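Local coordinates for putative hydroxymethylglutaryl-CoA synthase (PDB 3SQZ), which probably condenses acetyl-CoA with acetoacetyl-CoA to give 3-hydroxy-3-methylglutaryl-CoA, working as a coenzyme A-binding acyltransferase of the thiolase fold, at residues L72-S77 with S305-N310; Q48-M53 with R373-V378; A211-I216 with G344-I349. One frame throughout, in Å; residues are numbered along the deposited sequence.

Contacts 1 and 2 share a small three-stranded sheet, in which strands 75-78 and 49-52 are neighbours, and their centres lie about 11 Å apart. Arg373 of contact 2 ties them together: its NH1 is 2.8 Å from Ser77 OG and 2.8 Å from Gln307 O, both probable hydrogen bonds. Contact 3 belongs to the large mixed sheet, its centre about 25 Å from that of contact 1 and about 34 Å from that of contact 2. Bound coenzyme A comes within about 7 Å of the Leu73 side chain and about 8 Å of that of Ala345, whereas the Leu51 side chain of contact 2 is about 12 Å from it.

Contact 1 (L72-S77 with S305-N310); sequences LLNALS and SKQIGN
The carbonyl of Lys306 is gripped twice by 72-77: Asn74 N donates to Lys306 O at 2.8 Å and Ala75 N at 3.1 Å, both in the carbonyl plane. The C-terminal end of the short helix 305-308 docks here, through its last carbonyls, on the lead-in to strand 75-78 of this thiolase-fold enzyme. A side-chain bond repeats the link, Gln307 NE2 giving a hydrogen to a lone pair of Asn74 OD1 at 3.0 Å. Gln307 reaches it by bending back at its second torsion (chi2 -53°), and the two amide planes stand 46° apart. At the other end of the contact Ser77 N donates to Ile308 O at 2.9 Å, coming from above the carbonyl plane; the CA-H of Leu76 meets the same oxygen, with Leu76 CA 3.4 Å from Ile308 O. Ser77 OG instead bonds to Ser46 OG and to Arg373 NH1.

The chain leaves the helix at Gly309 with a positive phi of 89°; at these backbone angles a CB would collide with the carbonyl O of Ile308, which calls for glycine. Leu73 CD2 lies against Ser305 O, which already takes bonds from Ile308 N and Gly309 N at the end of the helix. Pro271 of helix 271-279 touches Leu72, Leu73 and Lys306. Asn310, the last residue of 305-310, is predicted to bind (3S)-3-hydroxy-3-methylglutaryl-CoA, and its OD1 accepts from Tyr312 N. The extended Lys306 chain runs past the buried Leu72 O, for which the model contains no hydrogen-bond partner; Lys306 CG sits 3.3 Å from that Leu72 O.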
ATOM      1  N   LEU A  72      -8.438 -12.035  10.362  1.00 13.14           N
ATOM      2  CA  LEU A  72      -6.994 -12.178  10.577  1.00 13.98           C
ATOM      3  C   LEU A  72      -6.316 -10.821  10.789  1.00 13.99           C
ATOM      4  O   LEU A  72      -5.267 -10.533  10.206  1.00 14.70           O
ATOM      5  CB  LEU A  72      -6.322 -12.983   9.459  1.00 15.36           C
ATOM      6  CG  LEU A  72      -6.784 -14.442   9.345  1.00 17.10           C
ATOM      7  CD1 LEU A  72      -6.245 -15.075   8.076  1.00 17.20           C
ATOM      8  CD2 LEU A  72      -6.374 -15.262  10.565  1.00 18.97           C
ATOM      9  N   LEU A  73      -6.935  -9.989  11.621  1.00 14.20           N
ATOM     10  CA  LEU A  73      -6.381  -8.686  11.983  1.00 13.90           C
ATOM     11  C   LEU A  73      -6.189  -8.576  13.489  1.00 13.50           C
ATOM     12  O   LEU A  73      -7.071  -8.950  14.265  1.00 15.39           O
ATOM     13  CB  LEU A  73      -7.299  -7.551  11.521  1.00 14.53           C
ATOM     14  CG  LEU A  73      -7.285  -7.213  10.032  1.00 14.87           C
ATOM     15  CD1 LEU A  73      -8.400  -6.229   9.699  1.00 16.42           C
ATOM     16  CD2 LEU A  73      -5.935  -6.637   9.634  1.00 15.81           C
ATOM     17  N   ASN A  74      -5.047  -8.033  13.889  1.00 12.49           N
ATOM     18  CA  ASN A  74      -4.746  -7.788  15.297  1.00 12.46           C
ATOM     19  C   ASN A  74      -4.900  -6.323  15.693  1.00 11.07           C
ATOM     20  O   ASN A  74      -5.333  -6.017  16.797  1.00 11.71           O
ATOM     21  CB  ASN A  74      -3.321  -8.237  15.625  1.00 13.15           C
ATOM     22  CG  ASN A  74      -3.108  -9.713  15.397  1.00 17.05           C
ATOM     23  OD1 ASN A  74      -2.016 -10.142  15.024  1.00 19.23           O
ATOM     24  ND2 ASN A  74      -4.149 -10.501  15.614  1.00 17.98           N
ATOM     25  N   ALA A  75      -4.525  -5.423  14.791  1.00 11.00           N
ATOM     26  CA  ALA A  75      -4.486  -4.003  15.098  1.00 10.49           C
ATOM     27  C   ALA A  75      -4.477  -3.211  13.804  1.00  9.97           C
ATOM     28  O   ALA A  75      -4.126  -3.739  12.749  1.00 10.91           O
ATOM     29  CB  ALA A  75      -3.248  -3.675  15.933  1.00 11.39           C
ATOM     30  N   LEU A  76      -4.843  -1.939  13.890  1.00  9.89           N
ATOM     31  CA  LEU A  76      -4.966  -1.036  12.738  0.62 10.35           C
ATOM     32  C   LEU A  76      -4.229   0.265  13.026  1.00  9.44           C
ATOM     33  O   LEU A  76      -4.403   0.802  14.116  1.00 10.51           O
ATOM     34  CB  LEU A  76      -6.437  -0.658  12.523  0.62 11.04           C
ATOM     35  CG  LEU A  76      -7.502  -1.752  12.551  0.62 11.46           C
ATOM     36  CD1 LEU A  76      -8.886  -1.127  12.406  0.62 11.89           C
ATOM     37  CD2 LEU A  76      -7.253  -2.768  11.453  0.62 12.21           C
ATOM     38  N   SER A  77      -3.508   0.816  12.055  1.00  9.39           N
ATOM     39  CA  SER A  77      -2.947   2.147  12.215  1.00  9.17           C
ATOM     40  C   SER A  77      -4.028   3.209  12.094  1.00  9.56           C
ATOM     41  O   SER A  77      -4.879   3.144  11.205  1.00 10.29           O
ATOM     42  CB  SER A  77      -1.879   2.425  11.166  1.00 10.01           C
ATOM     43  OG  SER A  77      -0.752   1.594  11.382  1.00  9.83           O
ATOM     44  N   SER A 305       0.487  -6.544   7.620  1.00 10.45           N
ATOM     45  CA  SER A 305      -0.897  -6.138   7.466  1.00 10.92           C
ATOM     46  C   SER A 305      -1.747  -6.481   8.698  1.00  9.76           C
ATOM     47  O   SER A 305      -2.668  -5.749   9.045  1.00 10.01           O
ATOM     48  CB  SER A 305      -1.467  -6.748   6.190  1.00 11.89           C
ATOM     49  OG  SER A 305      -0.827  -6.162   5.062  1.00 13.68           O
ATOM     50  N   LYS A 306      -1.422  -7.582   9.371  1.00  9.79           N
ATOM     51  CA  LYS A 306      -2.122  -7.956  10.601  1.00 10.26           C
ATOM     52  C   LYS A 306      -2.023  -6.885  11.682  1.00 10.28           C
ATOM     53  O   LYS A 306      -2.857  -6.847  12.588  1.00 10.79           O
ATOM     54  CB  LYS A 306      -1.570  -9.263  11.167  1.00 11.51           C
ATOM     55  CG  LYS A 306      -1.957 -10.482  10.377  1.00 13.12           C
ATOM     56  CD  LYS A 306      -1.534 -11.754  11.092  1.00 16.64           C
ATOM     57  CE  LYS A 306      -2.003 -12.994  10.351  1.00 19.48           C
ATOM     58  NZ  LYS A 306      -1.561 -14.252  11.001  1.00 22.54           N
ATOM     59  N   GLN A 307      -0.983  -6.058  11.614  1.00  9.94           N
ATOM     60  CA  GLN A 307      -0.739  -5.022  12.619  1.00 10.58           C
ATOM     61  C   GLN A 307      -1.132  -3.620  12.164  1.00  9.90           C
ATOM     62  O   GLN A 307      -1.191  -2.706  12.981  1.00 10.22           O
ATOM     63  CB  GLN A 307       0.743  -4.987  13.000  1.00 11.01           C
ATOM     64  CG  GLN A 307       1.324  -6.309  13.461  1.00 12.60           C
ATOM     65  CD  GLN A 307       0.516  -6.926  14.567  1.00 13.30           C
ATOM     66  OE1 GLN A 307       0.207  -6.275  15.568  1.00 15.42           O
ATOM     67  NE2 GLN A 307       0.150  -8.187  14.390  1.00 14.20           N
ATOM     68  N   ILE A 308      -1.336  -3.447  10.857  1.00 10.68           N
ATOM     69  CA  ILE A 308      -1.516  -2.136  10.240  1.00 10.79           C
ATOM     70  C   ILE A 308      -2.914  -1.914   9.671  1.00 10.45           C
ATOM     71  O   ILE A 308      -3.431  -0.795   9.699  1.00 10.61           O
ATOM     72  CB  ILE A 308      -0.462  -1.941   9.120  1.00 10.89           C
ATOM     73  CG1 ILE A 308       0.917  -1.809   9.765  1.00 12.29           C
ATOM     74  CG2 ILE A 308      -0.794  -0.742   8.218  1.00 11.73           C
ATOM     75  CD1 ILE A 308       2.055  -2.060   8.833  1.00 13.19           C
ATOM     76  N   GLY A 309      -3.532  -2.972   9.160  1.00 10.32           N
ATOM     77  CA  GLY A 309      -4.823  -2.834   8.519  1.00 11.06           C
ATOM     78  C   GLY A 309      -4.697  -2.538   7.038  1.00 10.61           C
ATOM     79  O   GLY A 309      -3.660  -2.780   6.419  1.00 12.53           O
ATOM     80  N   ASN A 310      -5.773  -2.012   6.471  1.00 10.13           N
ATOM     81  CA  ASN A 310      -5.870  -1.727   5.045  1.00 10.02           C
ATOM     82  C   ASN A 310      -5.196  -0.402   4.719  1.00  9.58           C
ATOM     83  O   ASN A 310      -5.492   0.615   5.346  1.00 10.06           O
ATOM     84  CB  ASN A 310      -7.363  -1.654   4.716  1.00 11.94           C
ATOM     85  CG  ASN A 310      -7.664  -1.601   3.235  1.00 12.41           C
ATOM     86  OD1 ASN A 310      -6.770  -1.591   2.388  1.00 11.96           O
ATOM     87  ND2 ASN A 310      -8.952  -1.591   2.917  1.00 14.71           N
TER

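Contact 2 (Q48-M53 with R373-V378); sequences QYVLNM and RTPLSV
A parallel edge strand completes the three-stranded sheet here: Tyr49 pairs with Thr374 and Val50 with Pro375, while strand 75-78 occupies the other flank of 49-52. Three backbone bonds hold it: Thr374 N to Gln48 O at 2.9 Å, Val50 N to Thr374 O at 2.9 Å, and Leu376 N to Val50 O, also 2.9 Å. One water carries the ladder on, accepting from Asn52 N and donating to Leu376 O.

On the face carrying Tyr49, Leu376 CD1 lies 3.7 Å from Tyr49 CB and its CD2 reaches obliquely to the ring, while Tyr49 OH bonds to Gln403 N. Farther along, Leu51 CD1 meets Val378 CG2 at 4.1 Å.

On the face carrying Val50, Arg373 crosses that residue at about a right angle. A bend at chi3 (-60°) brings its guanidinium against the valine, with Val50 CG2 3.6 Å from Arg373 CZ. NE bonds to Leu370 O, and NH1 to Ser77 OG and Gln307 O. The chemistry implies a buried cation probably stabilised by oxygen dipoles, its rotation probably restrained by the bonds from NE and NH1, while the Val50 CG2 methyl lies over one face, offset toward its rim.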
ATOM      1  N   GLN A  48       1.332   7.174  13.773  1.00  9.87           N
ATOM      2  CA  GLN A  48       1.966   6.988  15.074  1.00 10.14           C
ATOM      3  C   GLN A  48       1.030   6.419  16.141  1.00  9.48           C
ATOM      4  O   GLN A  48       1.419   6.309  17.299  1.00 10.57           O
ATOM      5  CB  GLN A  48       2.557   8.314  15.561  1.00 11.41           C
ATOM      6  CG  GLN A  48       3.498   8.979  14.571  1.00 11.70           C
ATOM      7  CD  GLN A  48       4.691   8.121  14.197  1.00 12.73           C
ATOM      8  OE1 GLN A  48       5.037   7.993  13.014  1.00 14.49           O
ATOM      9  NE2 GLN A  48       5.343   7.553  15.192  1.00 13.53           N
ATOM     10  N   TYR A  49      -0.186   6.059  15.742  1.00  9.74           N
ATOM     11  CA  TYR A  49      -1.212   5.566  16.662  1.00  9.57           C
ATOM     12  C   TYR A  49      -1.748   4.226  16.173  1.00  9.16           C
ATOM     13  O   TYR A  49      -1.730   3.935  14.973  1.00  9.72           O
ATOM     14  CB  TYR A  49      -2.383   6.546  16.744  1.00 10.29           C
ATOM     15  CG  TYR A  49      -2.027   7.924  17.227  1.00 10.73           C
ATOM     16  CD1 TYR A  49      -1.997   8.229  18.584  1.00 11.00           C
ATOM     17  CD2 TYR A  49      -1.733   8.930  16.319  1.00 12.65           C
ATOM     18  CE1 TYR A  49      -1.689   9.500  19.021  1.00 12.29           C
ATOM     19  CE2 TYR A  49      -1.419  10.205  16.746  1.00 13.80           C
ATOM     20  CZ  TYR A  49      -1.399  10.488  18.096  1.00 13.21           C
ATOM     21  OH  TYR A  49      -1.087  11.772  18.500  1.00 14.71           O
ATOM     22  N   VAL A  50      -2.263   3.431  17.105  1.00  9.54           N
ATOM     23  CA  VAL A  50      -2.802   2.125  16.775  1.00  9.66           C
ATOM     24  C   VAL A  50      -4.102   1.886  17.532  1.00  9.59           C
ATOM     25  O   VAL A  50      -4.242   2.287  18.689  1.00 10.71           O
ATOM     26  CB  VAL A  50      -1.765   0.999  17.073  1.00 10.36           C
ATOM     27  CG1 VAL A  50      -1.330   0.993  18.548  1.00 11.00           C
ATOM     28  CG2 VAL A  50      -2.289  -0.360  16.648  1.00 10.83           C
ATOM     29  N   LEU A  51      -5.054   1.256  16.849  1.00  9.80           N
ATOM     30  CA  LEU A  51      -6.282   0.771  17.456  1.00 10.57           C
ATOM     31  C   LEU A  51      -6.191  -0.748  17.506  1.00 10.21           C
ATOM     32  O   LEU A  51      -6.102  -1.415  16.472  1.00 10.77           O
ATOM     33  CB  LEU A  51      -7.497   1.204  16.636  1.00 11.36           C
ATOM     34  CG  LEU A  51      -8.840   0.656  17.113  1.00 12.34           C
ATOM     35  CD1 LEU A  51      -9.207   1.178  18.503  1.00 14.01           C
ATOM     36  CD2 LEU A  51      -9.926   1.011  16.108  1.00 13.54           C
ATOM     37  N   ASN A  52      -6.194  -1.296  18.713  1.00 11.16           N
ATOM     38  CA  ASN A  52      -6.138  -2.739  18.867  1.00 12.72           C
ATOM     39  C   ASN A  52      -7.528  -3.335  18.629  1.00 11.90           C
ATOM     40  O   ASN A  52      -8.528  -2.822  19.138  1.00 13.29           O
ATOM     41  CB  ASN A  52      -5.542  -3.102  20.229  1.00 14.99           C
ATOM     42  CG  ASN A  52      -4.043  -2.824  20.290  1.00 17.77           C
ATOM     43  OD1 ASN A  52      -3.333  -2.965  19.291  1.00 19.74           O
ATOM     44  ND2 ASN A  52      -3.558  -2.418  21.456  1.00 20.16           N
ATOM     45  N   MET A  53      -7.595  -4.403  17.841  1.00 12.61           N
ATOM     46  CA  MET A  53      -8.884  -4.957  17.443  1.00 13.23           C
ATOM     47  C   MET A  53      -9.707  -5.454  18.627  1.00 13.85           C
ATOM     48  O   MET A  53     -10.934  -5.368  18.618  1.00 14.75           O
ATOM     49  CB  MET A  53      -8.710  -6.060  16.406  1.00 14.03           C
ATOM     50  CG  MET A  53      -8.185  -5.539  15.069  1.00 16.02           C
ATOM     51  SD  MET A  53      -9.235  -4.283  14.292  1.00 20.88           S
ATOM     52  CE  MET A  53     -10.347  -5.315  13.352  1.00 21.69           C
ATOM     53  N   ARG A 373       3.869   2.468  18.210  1.00  9.37           N
ATOM     54  CA  ARG A 373       2.667   3.269  18.029  1.00  9.52           C
ATOM     55  C   ARG A 373       1.911   3.394  19.348  1.00  9.47           C
ATOM     56  O   ARG A 373       1.872   2.459  20.166  1.00  9.85           O
ATOM     57  CB  ARG A 373       1.743   2.643  16.982  1.00  9.65           C
ATOM     58  CG  ARG A 373       2.243   2.781  15.551  1.00  9.77           C
ATOM     59  CD  ARG A 373       1.402   1.972  14.569  1.00  9.87           C
ATOM     60  NE  ARG A 373       1.435   0.559  14.928  1.00  9.62           N
ATOM     61  CZ  ARG A 373       0.614  -0.369  14.445  1.00  8.87           C
ATOM     62  NH1 ARG A 373      -0.297  -0.062  13.538  1.00  9.93           N
ATOM     63  NH2 ARG A 373       0.714  -1.624  14.875  1.00 10.04           N
ATOM     64  N   THR A 374       1.296   4.553  19.553  1.00  9.95           N
ATOM     65  CA  THR A 374       0.525   4.823  20.756  1.00 10.37           C
ATOM     66  C   THR A 374      -0.865   4.222  20.640  1.00 10.16           C
ATOM     67  O   THR A 374      -1.612   4.576  19.732  1.00 10.34           O
ATOM     68  CB  THR A 374       0.444   6.347  20.967  1.00 12.04           C
ATOM     69  OG1 THR A 374       1.753   6.838  21.280  1.00 13.31           O
ATOM     70  CG2 THR A 374      -0.548   6.737  22.065  1.00 13.09           C
ATOM     71  N   PRO A 375      -1.223   3.314  21.564  1.00 10.33           N
ATOM     72  CA  PRO A 375      -2.565   2.734  21.482  1.00 11.49           C
ATOM     73  C   PRO A 375      -3.624   3.762  21.854  1.00 12.03           C
ATOM     74  O   PRO A 375      -3.433   4.551  22.771  1.00 14.17           O
ATOM     75  CB  PRO A 375      -2.532   1.594  22.502  1.00 13.00           C
ATOM     76  CG  PRO A 375      -1.074   1.293  22.681  1.00 13.31           C
ATOM     77  CD  PRO A 375      -0.393   2.626  22.566  1.00 11.33           C
ATOM     78  N   LEU A 376      -4.737   3.749  21.139  1.00 11.32           N
ATOM     79  CA  LEU A 376      -5.831   4.659  21.418  1.00 11.13           C
ATOM     80  C   LEU A 376      -7.013   3.923  22.009  1.00 11.20           C
ATOM     81  O   LEU A 376      -7.326   2.809  21.599  1.00 12.44           O
ATOM     82  CB  LEU A 376      -6.298   5.339  20.130  1.00 12.62           C
ATOM     83  CG  LEU A 376      -5.306   6.325  19.526  1.00 13.01           C
ATOM     84  CD1 LEU A 376      -5.771   6.791  18.147  1.00 14.16           C
ATOM     85  CD2 LEU A 376      -5.091   7.515  20.457  1.00 14.28           C
ATOM     86  N   SER A 377      -7.685   4.552  22.965  1.00 11.39           N
ATOM     87  CA  SER A 377      -8.996   4.075  23.363  1.00 11.51           C
ATOM     88  C   SER A 377      -9.922   4.209  22.155  1.00 11.85           C
ATOM     89  O   SER A 377      -9.677   5.002  21.241  1.00 11.89           O
ATOM     90  CB  SER A 377      -9.542   4.918  24.507  1.00 12.07           C
ATOM     91  OG  SER A 377      -9.785   6.247  24.062  1.00 12.44           O
ATOM     92  N   VAL A 378     -11.004   3.450  22.140  1.00 12.03           N
ATOM     93  CA  VAL A 378     -11.969   3.605  21.064  1.00 12.13           C
ATOM     94  C   VAL A 378     -12.505   5.041  21.054  1.00 11.83           C
ATOM     95  O   VAL A 378     -12.662   5.645  19.995  1.00 12.58           O
ATOM     96  CB  VAL A 378     -13.088   2.548  21.138  1.00 13.06           C
ATOM     97  CG1 VAL A 378     -14.178   2.833  20.116  1.00 14.68           C
ATOM     98  CG2 VAL A 378     -12.486   1.155  20.945  1.00 13.98           C
TER
HETATM   99  O   HOH W   1       3.708   6.838  19.514  1.00 22.55           O
HETATM  100  O   HOH W   2      -6.493   0.244  21.079  1.00 13.95           O

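Contact 3 (A211-I216 with G344-I349); sequences AQTRDI and GAVAEI
Gln212 and Ala347 form a hydrogen-bonded antiparallel pair in the large mixed sheet of the thiolase fold, with Gln212 N to Ala347 O at 2.8 Å and Ala347 N to Gln212 O at 2.9 Å. The ladder runs on past the regular strands: Arg214 N donates to Ala345 O at 2.9 Å, and Ala345 N to Arg214 O at 2.7 Å. Ile216 N closes it on Gly344 O at 3.0 Å, approaching 56° out of the carbonyl plane. The peptide between Gly344 and Ala345 is cis, which turns the Gly344 carbonyl and the Ala345 N-H to the same side, and both bond to 211-216. Between the bonded rungs, CA-H groups of Ala211, Thr213 and Val346 point at carbonyl oxygens across the gap.

Apolar contact is concentrated at the 216 end, where Ile216 CD1 rests 3.7 Å from Ala345 CB. A chi1 of 63° sets CG1 between the backbone N and carbonyl carbon, bringing it over that methyl; Tyr234 and Gln238 of helix 232-254 also touch Ile216. Thr213 and Val346 lie side by side, with Thr213 OG1 in van der Waals contact with Val346 CG2 at 3.8 Å.

The charged ends have partners beyond the two segments. Arg214 NH1 makes a salt bridge to Asp241 and a hydrogen bond to Gln238. Glu348, extended with chi1 -179°, lays its chain along Ala211; its OE1 bonds to Tyr146 OH and passes 3.7 Å from Ala211 CB.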
ATOM      1  N   ALA A 211      -3.700  -7.227 -17.409  1.00 10.07           N
ATOM      2  CA  ALA A 211      -4.719  -6.536 -16.643  1.00  9.98           C
ATOM      3  C   ALA A 211      -6.104  -6.872 -17.169  1.00  9.90           C
ATOM      4  O   ALA A 211      -6.260  -7.333 -18.301  1.00 11.17           O
ATOM      5  CB  ALA A 211      -4.501  -5.027 -16.687  1.00 11.63           C
ATOM      6  N   GLN A 212      -7.100  -6.613 -16.331  1.00 10.16           N
ATOM      7  CA  GLN A 212      -8.494  -6.798 -16.696  1.00 10.59           C
ATOM      8  C   GLN A 212      -9.312  -5.674 -16.070  1.00 10.05           C
ATOM      9  O   GLN A 212      -9.084  -5.321 -14.911  1.00 10.94           O
ATOM     10  CB  GLN A 212      -9.005  -8.156 -16.190  1.00 11.14           C
ATOM     11  CG  GLN A 212     -10.394  -8.490 -16.701  1.00 12.33           C
ATOM     12  CD  GLN A 212     -10.917  -9.833 -16.209  1.00 13.72           C
ATOM     13  OE1 GLN A 212     -10.192 -10.643 -15.601  1.00 15.33           O
ATOM     14  NE2 GLN A 212     -12.185 -10.078 -16.467  1.00 14.96           N
ATOM     15  N   THR A 213     -10.251  -5.120 -16.835  1.00  9.42           N
ATOM     16  CA  THR A 213     -11.180  -4.112 -16.341  1.00 10.19           C
ATOM     17  C   THR A 213     -12.598  -4.654 -16.422  1.00 10.53           C
ATOM     18  O   THR A 213     -12.967  -5.260 -17.425  1.00 11.78           O
ATOM     19  CB  THR A 213     -11.109  -2.831 -17.198  1.00 10.37           C
ATOM     20  OG1 THR A 213      -9.805  -2.250 -17.101  1.00  9.90           O
ATOM     21  CG2 THR A 213     -12.143  -1.803 -16.759  1.00 10.84           C
ATOM     22  N   ARG A 214     -13.386  -4.402 -15.381  1.00 10.79           N
ATOM     23  CA  ARG A 214     -14.791  -4.800 -15.329  1.00 13.24           C
ATOM     24  C   ARG A 214     -15.570  -3.741 -14.552  1.00 13.93           C
ATOM     25  O   ARG A 214     -15.250  -3.467 -13.400  1.00 16.88           O
ATOM     26  CB  ARG A 214     -14.916  -6.152 -14.612  1.00 17.53           C
ATOM     27  CG  ARG A 214     -16.286  -6.787 -14.607  1.00 19.58           C
ATOM     28  CD  ARG A 214     -16.263  -8.062 -13.774  1.00 20.72           C
ATOM     29  NE  ARG A 214     -15.336  -9.051 -14.319  1.00 20.98           N
ATOM     30  CZ  ARG A 214     -15.065 -10.221 -13.746  1.00 20.79           C
ATOM     31  NH1 ARG A 214     -15.643 -10.554 -12.597  1.00 20.57           N
ATOM     32  NH2 ARG A 214     -14.216 -11.058 -14.324  1.00 21.39           N
ATOM     33  N   ASP A 215     -16.613  -3.184 -15.160  1.00 12.57           N
ATOM     34  CA  ASP A 215     -17.372  -2.076 -14.593  1.00 12.37           C
ATOM     35  C   ASP A 215     -18.383  -2.585 -13.571  1.00 11.67           C
ATOM     36  O   ASP A 215     -19.428  -3.115 -13.929  1.00 13.19           O
ATOM     37  CB  ASP A 215     -18.037  -1.325 -15.747  1.00 13.08           C
ATOM     38  CG  ASP A 215     -18.921  -0.174 -15.304  1.00 13.75           C
ATOM     39  OD1 ASP A 215     -18.908   0.230 -14.130  1.00 13.03           O
ATOM     40  OD2 ASP A 215     -19.644   0.340 -16.179  1.00 16.93           O
ATOM     41  N   ILE A 216     -18.041  -2.431 -12.295  1.00 10.79           N
ATOM     42  CA  ILE A 216     -18.862  -2.902 -11.181  1.00 11.07           C
ATOM     43  C   ILE A 216     -18.864  -1.862 -10.061  1.00 10.50           C
ATOM     44  O   ILE A 216     -18.061  -0.922 -10.067  1.00 10.90           O
ATOM     45  CB  ILE A 216     -18.378  -4.278 -10.638  1.00 11.79           C
ATOM     46  CG1 ILE A 216     -16.948  -4.188 -10.072  1.00 11.58           C
ATOM     47  CG2 ILE A 216     -18.494  -5.348 -11.723  1.00 13.22           C
ATOM     48  CD1 ILE A 216     -16.532  -5.420  -9.296  1.00 12.46           C
ATOM     49  N   GLY A 344     -14.078  -1.490  -8.516  1.00 10.32           N
ATOM     50  CA  GLY A 344     -14.650  -0.699  -9.577  1.00 10.89           C
ATOM     51  C   GLY A 344     -14.735  -1.240 -10.998  1.00 10.10           C
ATOM     52  O   GLY A 344     -15.631  -0.790 -11.703  1.00 10.45           O
ATOM     53  N   ALA A 345     -13.876  -2.147 -11.488  1.00 10.34           N
ATOM     54  CA  ALA A 345     -12.742  -2.800 -10.846  1.00  9.91           C
ATOM     55  C   ALA A 345     -11.686  -3.056 -11.919  1.00  9.55           C
ATOM     56  O   ALA A 345     -12.008  -3.255 -13.095  1.00 10.02           O
ATOM     57  CB  ALA A 345     -13.170  -4.137 -10.221  1.00 11.07           C
ATOM     58  N   VAL A 346     -10.428  -3.079 -11.492  1.00  9.56           N
ATOM     59  CA  VAL A 346      -9.296  -3.370 -12.359  1.00  9.79           C
ATOM     60  C   VAL A 346      -8.364  -4.304 -11.607  1.00 10.14           C
ATOM     61  O   VAL A 346      -8.126  -4.112 -10.410  1.00 11.15           O
ATOM     62  CB  VAL A 346      -8.533  -2.075 -12.746  1.00 10.60           C
ATOM     63  CG1 VAL A 346      -7.316  -2.382 -13.613  1.00 11.76           C
ATOM     64  CG2 VAL A 346      -9.469  -1.098 -13.451  1.00 11.29           C
ATOM     65  N   ALA A 347      -7.860  -5.323 -12.296  1.00 10.30           N
ATOM     66  CA  ALA A 347      -6.895  -6.243 -11.706  1.00 11.08           C
ATOM     67  C   ALA A 347      -5.705  -6.390 -12.628  1.00 10.32           C
ATOM     68  O   ALA A 347      -5.822  -6.181 -13.833  1.00 10.88           O
ATOM     69  CB  ALA A 347      -7.531  -7.598 -11.454  1.00 13.69           C
ATOM     70  N   GLU A 348      -4.558  -6.769 -12.077  1.00  9.91           N
ATOM     71  CA  GLU A 348      -3.395  -6.999 -12.913  1.00  9.95           C
ATOM     72  C   GLU A 348      -2.463  -7.982 -12.239  1.00 10.49           C
ATOM     73  O   GLU A 348      -2.264  -7.921 -11.023  1.00 12.32           O
ATOM     74  CB  GLU A 348      -2.667  -5.685 -13.238  1.00 11.23           C
ATOM     75  CG  GLU A 348      -1.455  -5.859 -14.143  1.00 13.12           C
ATOM     76  CD  GLU A 348      -0.916  -4.554 -14.719  1.00 14.02           C
ATOM     77  OE1 GLU A 348      -1.649  -3.540 -14.798  1.00 12.45           O
ATOM     78  OE2 GLU A 348       0.275  -4.546 -15.088  1.00 18.38           O
ATOM     79  N   ILE A 349      -1.913  -8.898 -13.032  1.00 10.41           N
ATOM     80  CA  ILE A 349      -0.873  -9.805 -12.580  1.00 10.60           C
ATOM     81  C   ILE A 349       0.444  -9.410 -13.223  1.00 10.37           C
ATOM     82  O   ILE A 349       0.505  -9.148 -14.430  1.00 11.24           O
ATOM     83  CB  ILE A 349      -1.227 -11.245 -12.916  1.00 11.83           C
ATOM     84  CG1 ILE A 349      -2.494 -11.603 -12.148  1.00 14.97           C
ATOM     85  CG2 ILE A 349      -0.055 -12.187 -12.594  1.00 12.83           C
ATOM     86  CD1 ILE A 349      -3.068 -12.916 -12.500  1.00 16.96           C
TER